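PDB 3BM3: PspGI restriction endonuclease from Pyrococcus sp. GI-H, which probably cuts double-stranded DNA at a specific recognition sequence as a type II restriction endonuclease, and flips bases out of the helix in its substrate complex. Local coordinates for residues E135-S143 with S152-K160. The protein carries 2 engineered substitutions. Sequence-based numbering, arbitrary orientation.
Engineered in segment 135-143: A138 (natural residue Asp). With nucleotides of chain A.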
ATOM      1  N   GLU C 135      -0.380 -11.221  11.539  1.00 16.15           N
ATOM      2  CA  GLU C 135       0.140  -9.897  11.422  1.00 15.64           C
ATOM      3  C   GLU C 135       1.647  -9.878  11.669  1.00 16.56           C
ATOM      4  O   GLU C 135       2.183 -10.679  12.460  1.00 16.97           O
ATOM      5  CB  GLU C 135      -0.609  -8.948  12.319  1.00 15.62           C
ATOM      6  CG  GLU C 135      -2.053  -8.833  11.968  1.00 13.99           C
ATOM      7  CD  GLU C 135      -2.246  -8.398  10.524  1.00 13.18           C
ATOM      8  OE1 GLU C 135      -1.845  -7.282  10.199  1.00 13.82           O
ATOM      9  OE2 GLU C 135      -2.744  -9.220   9.728  1.00 13.39           O
ATOM     10  N   LYS C 136       2.329  -8.964  10.987  0.50 16.75           N
ATOM     11  CA  LYS C 136       3.779  -8.982  10.937  0.50 17.01           C
ATOM     12  C   LYS C 136       4.356  -7.571  11.093  0.50 16.85           C
ATOM     13  O   LYS C 136       4.816  -6.944  10.133  0.50 16.63           O
ATOM     14  CB  LYS C 136       4.251  -9.669   9.656  0.50 17.67           C
ATOM     15  CG  LYS C 136       5.731  -9.978   9.644  0.50 18.18           C
ATOM     16  CD  LYS C 136       6.188 -10.467   8.281  0.50 20.33           C
ATOM     17  CE  LYS C 136       7.569  -9.956   7.986  0.50 22.07           C
ATOM     18  NZ  LYS C 136       8.207 -10.739   6.919  0.50 24.67           N
ATOM     19  N   PRO C 137       4.344  -7.072  12.334  1.00 16.51           N
ATOM     20  CA  PRO C 137       5.021  -5.825  12.579  1.00 16.43           C
ATOM     21  C   PRO C 137       6.479  -5.994  12.143  1.00 15.50           C
ATOM     22  O   PRO C 137       7.049  -7.093  12.258  1.00 15.30           O
ATOM     23  CB  PRO C 137       4.929  -5.644  14.100  1.00 17.02           C
ATOM     24  CG  PRO C 137       4.066  -6.693  14.609  1.00 17.50           C
ATOM     25  CD  PRO C 137       3.746  -7.661  13.540  1.00 17.39           C
ATOM     26  N   ALA C 138       7.084  -4.921  11.658  1.00 14.78           N
ATOM     27  CA  ALA C 138       8.498  -4.956  11.320  1.00 15.19           C
ATOM     28  C   ALA C 138       9.317  -5.401  12.503  1.00 14.59           C
ATOM     29  O   ALA C 138      10.208  -6.214  12.358  1.00 14.72           O
ATOM     30  CB  ALA C 138       9.032  -3.603  10.828  1.00 15.77           C
ATOM     31  N   PHE C 139       9.009  -4.855  13.677  1.00 12.84           N
ATOM     32  CA  PHE C 139       9.723  -5.214  14.878  1.00 13.29           C
ATOM     33  C   PHE C 139       8.771  -5.438  16.019  1.00 12.63           C
ATOM     34  O   PHE C 139       7.771  -4.755  16.159  1.00 13.92           O
ATOM     35  CB  PHE C 139      10.723  -4.122  15.241  1.00 12.98           C
ATOM     36  CG  PHE C 139      11.725  -3.892  14.162  1.00 14.73           C
ATOM     37  CD1 PHE C 139      12.807  -4.737  14.046  1.00 17.73           C
ATOM     38  CD2 PHE C 139      11.557  -2.901  13.222  1.00 17.64           C
ATOM     39  CE1 PHE C 139      13.734  -4.592  13.015  1.00 18.11           C
ATOM     40  CE2 PHE C 139      12.492  -2.745  12.192  1.00 17.24           C
ATOM     41  CZ  PHE C 139      13.570  -3.579  12.105  1.00 16.75           C
ATOM     42  N   ILE C 140       9.118  -6.422  16.814  1.00 12.79           N
ATOM     43  CA  ILE C 140       8.462  -6.651  18.067  1.00 12.95           C
ATOM     44  C   ILE C 140       9.533  -6.516  19.107  1.00 13.67           C
ATOM     45  O   ILE C 140      10.561  -7.191  19.057  1.00 13.52           O
ATOM     46  CB  ILE C 140       7.853  -8.037  18.145  1.00 13.28           C
ATOM     47  CG1 ILE C 140       6.860  -8.228  17.010  1.00 12.64           C
ATOM     48  CG2 ILE C 140       7.148  -8.227  19.505  1.00 12.93           C
ATOM     49  CD1 ILE C 140       6.261  -9.585  16.926  1.00 13.85           C
ATOM     50  N   ILE C 141       9.288  -5.637  20.070  1.00 13.27           N
ATOM     51  CA  ILE C 141      10.256  -5.370  21.107  1.00 13.75           C
ATOM     52  C   ILE C 141       9.699  -5.817  22.445  1.00 13.31           C
ATOM     53  O   ILE C 141       8.647  -5.353  22.846  1.00 12.36           O
ATOM     54  CB  ILE C 141      10.616  -3.885  21.111  1.00 13.96           C
ATOM     55  CG1 ILE C 141      11.277  -3.566  19.746  1.00 18.07           C
ATOM     56  CG2 ILE C 141      11.527  -3.601  22.298  1.00 14.67           C
ATOM     57  CD1 ILE C 141      11.674  -2.194  19.550  1.00 21.68           C
ATOM     58  N   PRO C 142      10.392  -6.739  23.136  1.00 13.59           N
ATOM     59  CA  PRO C 142      11.677  -7.358  22.781  1.00 15.14           C
ATOM     60  C   PRO C 142      11.572  -8.633  21.950  1.00 15.45           C
ATOM     61  O   PRO C 142      12.560  -9.050  21.316  1.00 16.47           O
ATOM     62  CB  PRO C 142      12.269  -7.676  24.136  1.00 14.58           C
ATOM     63  CG  PRO C 142      11.077  -8.026  24.967  1.00 14.92           C
ATOM     64  CD  PRO C 142       9.946  -7.167  24.476  1.00 13.83           C
ATOM     65  N   SER C 143      10.404  -9.263  21.969  1.00 16.33           N
ATOM     66  CA  SER C 143      10.222 -10.531  21.308  1.00 16.25           C
ATOM     67  C   SER C 143       8.757 -10.833  21.196  1.00 16.08           C
ATOM     68  O   SER C 143       7.944 -10.331  21.969  1.00 16.05           O
ATOM     69  CB  SER C 143      10.843 -11.669  22.133  1.00 16.50           C
ATOM     70  OG  SER C 143      10.163 -11.812  23.377  1.00 16.60           O
ATOM     71  N   SER C 152       0.787  -5.817  26.675  1.00 17.36           N
ATOM     72  CA  SER C 152       1.059  -4.470  27.168  1.00 17.37           C
ATOM     73  C   SER C 152       2.535  -4.208  27.436  1.00 16.58           C
ATOM     74  O   SER C 152       2.919  -3.062  27.594  1.00 17.30           O
ATOM     75  CB  SER C 152       0.256  -4.166  28.432  1.00 18.03           C
ATOM     76  OG  SER C 152       0.673  -4.975  29.497  1.00 18.41           O
ATOM     77  N   SER C 153       3.339  -5.273  27.461  1.00 16.21           N
ATOM     78  CA  SER C 153       4.732  -5.228  27.883  1.00 16.62           C
ATOM     79  C   SER C 153       5.687  -5.154  26.706  1.00 15.61           C
ATOM     80  O   SER C 153       6.885  -5.051  26.890  1.00 15.59           O
ATOM     81  CB  SER C 153       5.083  -6.451  28.729  1.00 17.16           C
ATOM     82  OG  SER C 153       5.118  -7.643  27.944  1.00 17.63           O
ATOM     83  N   ALA C 154       5.143  -5.240  25.493  1.00 14.46           N
ATOM     84  CA  ALA C 154       5.956  -5.248  24.259  1.00 14.02           C
ATOM     85  C   ALA C 154       5.517  -4.096  23.370  1.00 13.38           C
ATOM     86  O   ALA C 154       4.411  -3.549  23.511  1.00 13.05           O
ATOM     87  CB  ALA C 154       5.780  -6.559  23.501  1.00 13.24           C
ATOM     88  N   ILE C 155       6.401  -3.757  22.441  1.00 12.90           N
ATOM     89  CA  ILE C 155       6.124  -2.723  21.464  1.00 12.97           C
ATOM     90  C   ILE C 155       6.092  -3.380  20.105  1.00 12.64           C
ATOM     91  O   ILE C 155       7.012  -4.107  19.759  1.00 12.60           O
ATOM     92  CB  ILE C 155       7.175  -1.617  21.447  1.00 13.18           C
ATOM     93  CG1 ILE C 155       7.533  -1.163  22.855  1.00 14.28           C
ATOM     94  CG2 ILE C 155       6.694  -0.446  20.565  1.00 12.85           C
ATOM     95  CD1 ILE C 155       8.769  -0.219  22.884  1.00 15.61           C
ATOM     96  N   LEU C 156       5.039  -3.088  19.342  1.00 12.50           N
ATOM     97  CA  LEU C 156       4.962  -3.469  17.957  1.00 12.63           C
ATOM     98  C   LEU C 156       5.291  -2.211  17.171  1.00 13.10           C
ATOM     99  O   LEU C 156       4.698  -1.139  17.385  1.00 12.43           O
ATOM    100  CB  LEU C 156       3.568  -3.946  17.603  1.00 12.87           C
ATOM    101  CG  LEU C 156       3.021  -4.963  18.585  1.00 14.57           C
ATOM    102  CD1 LEU C 156       1.675  -5.434  18.128  1.00 15.89           C
ATOM    103  CD2 LEU C 156       4.014  -6.115  18.715  1.00 15.20           C
ATOM    104  N   ILE C 157       6.240  -2.355  16.258  1.00 12.32           N
ATOM    105  CA  ILE C 157       6.675  -1.228  15.461  1.00 12.99           C
ATOM    106  C   ILE C 157       6.537  -1.571  14.005  1.00 13.34           C
ATOM    107  O   ILE C 157       7.076  -2.601  13.556  1.00 12.44           O
ATOM    108  CB  ILE C 157       8.118  -0.852  15.727  1.00 13.81           C
ATOM    109  CG1 ILE C 157       8.335  -0.629  17.225  1.00 14.23           C
ATOM    110  CG2 ILE C 157       8.437   0.434  14.944  1.00 14.13           C
ATOM    111  CD1 ILE C 157       9.758  -0.206  17.639  1.00 14.97           C
ATOM    112  N   THR C 158       5.792  -0.743  13.288  0.50 13.00           N
ATOM    113  CA  THR C 158       5.658  -0.864  11.852  0.50 14.26           C
ATOM    114  C   THR C 158       6.542   0.232  11.273  0.50 13.50           C
ATOM    115  O   THR C 158       6.566   1.351  11.784  0.50 13.72           O
ATOM    116  CB  THR C 158       4.183  -0.743  11.394  0.50 15.25           C
ATOM    117  OG1 THR C 158       3.426  -1.840  11.929  0.50 17.86           O
ATOM    118  CG2 THR C 158       4.101  -0.776   9.870  0.50 18.50           C
ATOM    119  N   VAL C 159       7.317  -0.112  10.249  1.00 13.61           N
ATOM    120  CA  VAL C 159       8.286   0.768   9.707  1.00 13.70           C
ATOM    121  C   VAL C 159       8.051   0.855   8.201  1.00 12.61           C
ATOM    122  O   VAL C 159       7.871  -0.168   7.551  1.00 12.04           O
ATOM    123  CB  VAL C 159       9.658   0.221  10.009  1.00 14.97           C
ATOM    124  CG1 VAL C 159      10.708   0.904   9.212  1.00 19.59           C
ATOM    125  CG2 VAL C 159       9.936   0.335  11.510  1.00 13.52           C
ATOM    126  N   LYS C 160       7.990   2.072   7.689  1.00 12.29           N
ATOM    127  CA  LYS C 160       7.908   2.332   6.247  1.00 11.88           C
ATOM    128  C   LYS C 160       8.883   3.409   5.839  1.00 11.44           C
ATOM    129  O   LYS C 160       9.185   4.265   6.641  1.00 12.14           O
ATOM    130  CB  LYS C 160       6.492   2.731   5.831  1.00 12.83           C
ATOM    131  CG  LYS C 160       5.522   1.601   6.008  1.00 13.09           C
ATOM    132  CD  LYS C 160       4.190   1.904   5.452  1.00 14.85           C
ATOM    133  CE  LYS C 160       3.213   0.819   5.849  1.00 16.18           C
ATOM    134  NZ  LYS C 160       3.586  -0.481   5.332  1.00 16.22           N
TER
ATOM    135  P    DC A   5       8.445   0.130   2.660  1.00  9.89           P
ATOM    136  OP1  DC A   5       9.451   0.958   3.347  1.00  9.02           O
ATOM    137  OP2  DC A   5       7.058   0.042   3.189  1.00  9.47           O
ATOM    138  O5'  DC A   5       8.365   0.627   1.151  1.00  7.21           O
ATOM    139  C5'  DC A   5       9.548   0.700   0.371  1.00  9.12           C
ATOM    140  C4'  DC A   5       9.193   1.083  -1.044  1.00  7.30           C
ATOM    141  O4'  DC A   5       8.346   0.046  -1.570  1.00  9.41           O
ATOM    142  C3'  DC A   5       8.402   2.387  -1.139  1.00  8.34           C
ATOM    143  O3'  DC A   5       9.031   3.263  -2.063  1.00  9.69           O
ATOM    144  C2'  DC A   5       7.030   1.978  -1.639  1.00  9.96           C
ATOM    145  C1'  DC A   5       7.263   0.623  -2.274  1.00  9.14           C
ATOM    146  N1   DC A   5       6.111  -0.268  -2.134  1.00  9.24           N
ATOM    147  C2   DC A   5       5.637  -0.939  -3.257  1.00 12.10           C
ATOM    148  O2   DC A   5       6.263  -0.831  -4.323  1.00 11.76           O
ATOM    149  N3   DC A   5       4.520  -1.696  -3.154  1.00  9.44           N
ATOM    150  C4   DC A   5       3.899  -1.810  -1.973  1.00  9.32           C
ATOM    151  N4   DC A   5       2.781  -2.537  -1.919  1.00  9.54           N
ATOM    152  C5   DC A   5       4.396  -1.177  -0.801  1.00  9.01           C
ATOM    153  C6   DC A   5       5.491  -0.423  -0.923  1.00  9.54           C
TER
HETATM  154  O   HOH W   1       3.958  -4.091   9.907  1.00 26.47           O
HETATM  155  O   HOH W   2       6.362  -2.894   9.436  1.00 20.20           O
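F139 and I157, and two residues on I141 and I155, form the two hydrogen-bonded pairs that join strand 139-141, outermost in this chain's mixed sheet, antiparallel to strand 155-160. F139 N reaches I157 O at 3.0 Å in the carbonyl plane, while I157 N meets F139 O at 2.8 Å, tilted 17° from that plane; the I141-I155 pair is bonded both ways. Between them I140 and L156 form a non-hydrogen-bonded pair, with the CA-H of I140 directed at I155 O. At the strand's start A138, engineered from Asp, and F139 both face I157 in a classic beta bulge. One water accepts from V159 N and, weakly, from A138 N; another donates to K136 O.

The apolar side chains pack on both faces of the sheet. On one, I141 CD1 and I157 CD1 are tight at 3.4 Å: both extended isoleucines carry CG1 beside the backbone N and CD1 anti along the chain (chi2 179° and -179°). V159 CG2 touches the edge of the F139 ring at CD2, 4.0 Å away, and helix 85-115 packs against both residues. On the other, L156 CD2 lies alongside I140, 3.9 Å from its CG2; F147 of helix 144-149 touches both. From the preceding loop, P137 CG abuts L156 CB.

Beyond V159 the chain brings K160, salt-bridged to E169, beside the phosphate of DC5 of chain A. P137, the natural Asp at 138 and K160 are consistent with a PD-(D/E)XK motif. Paired backbone groups and aliphatic packing thus make a buried, mainly apolar contact, with two waters at its A138 end.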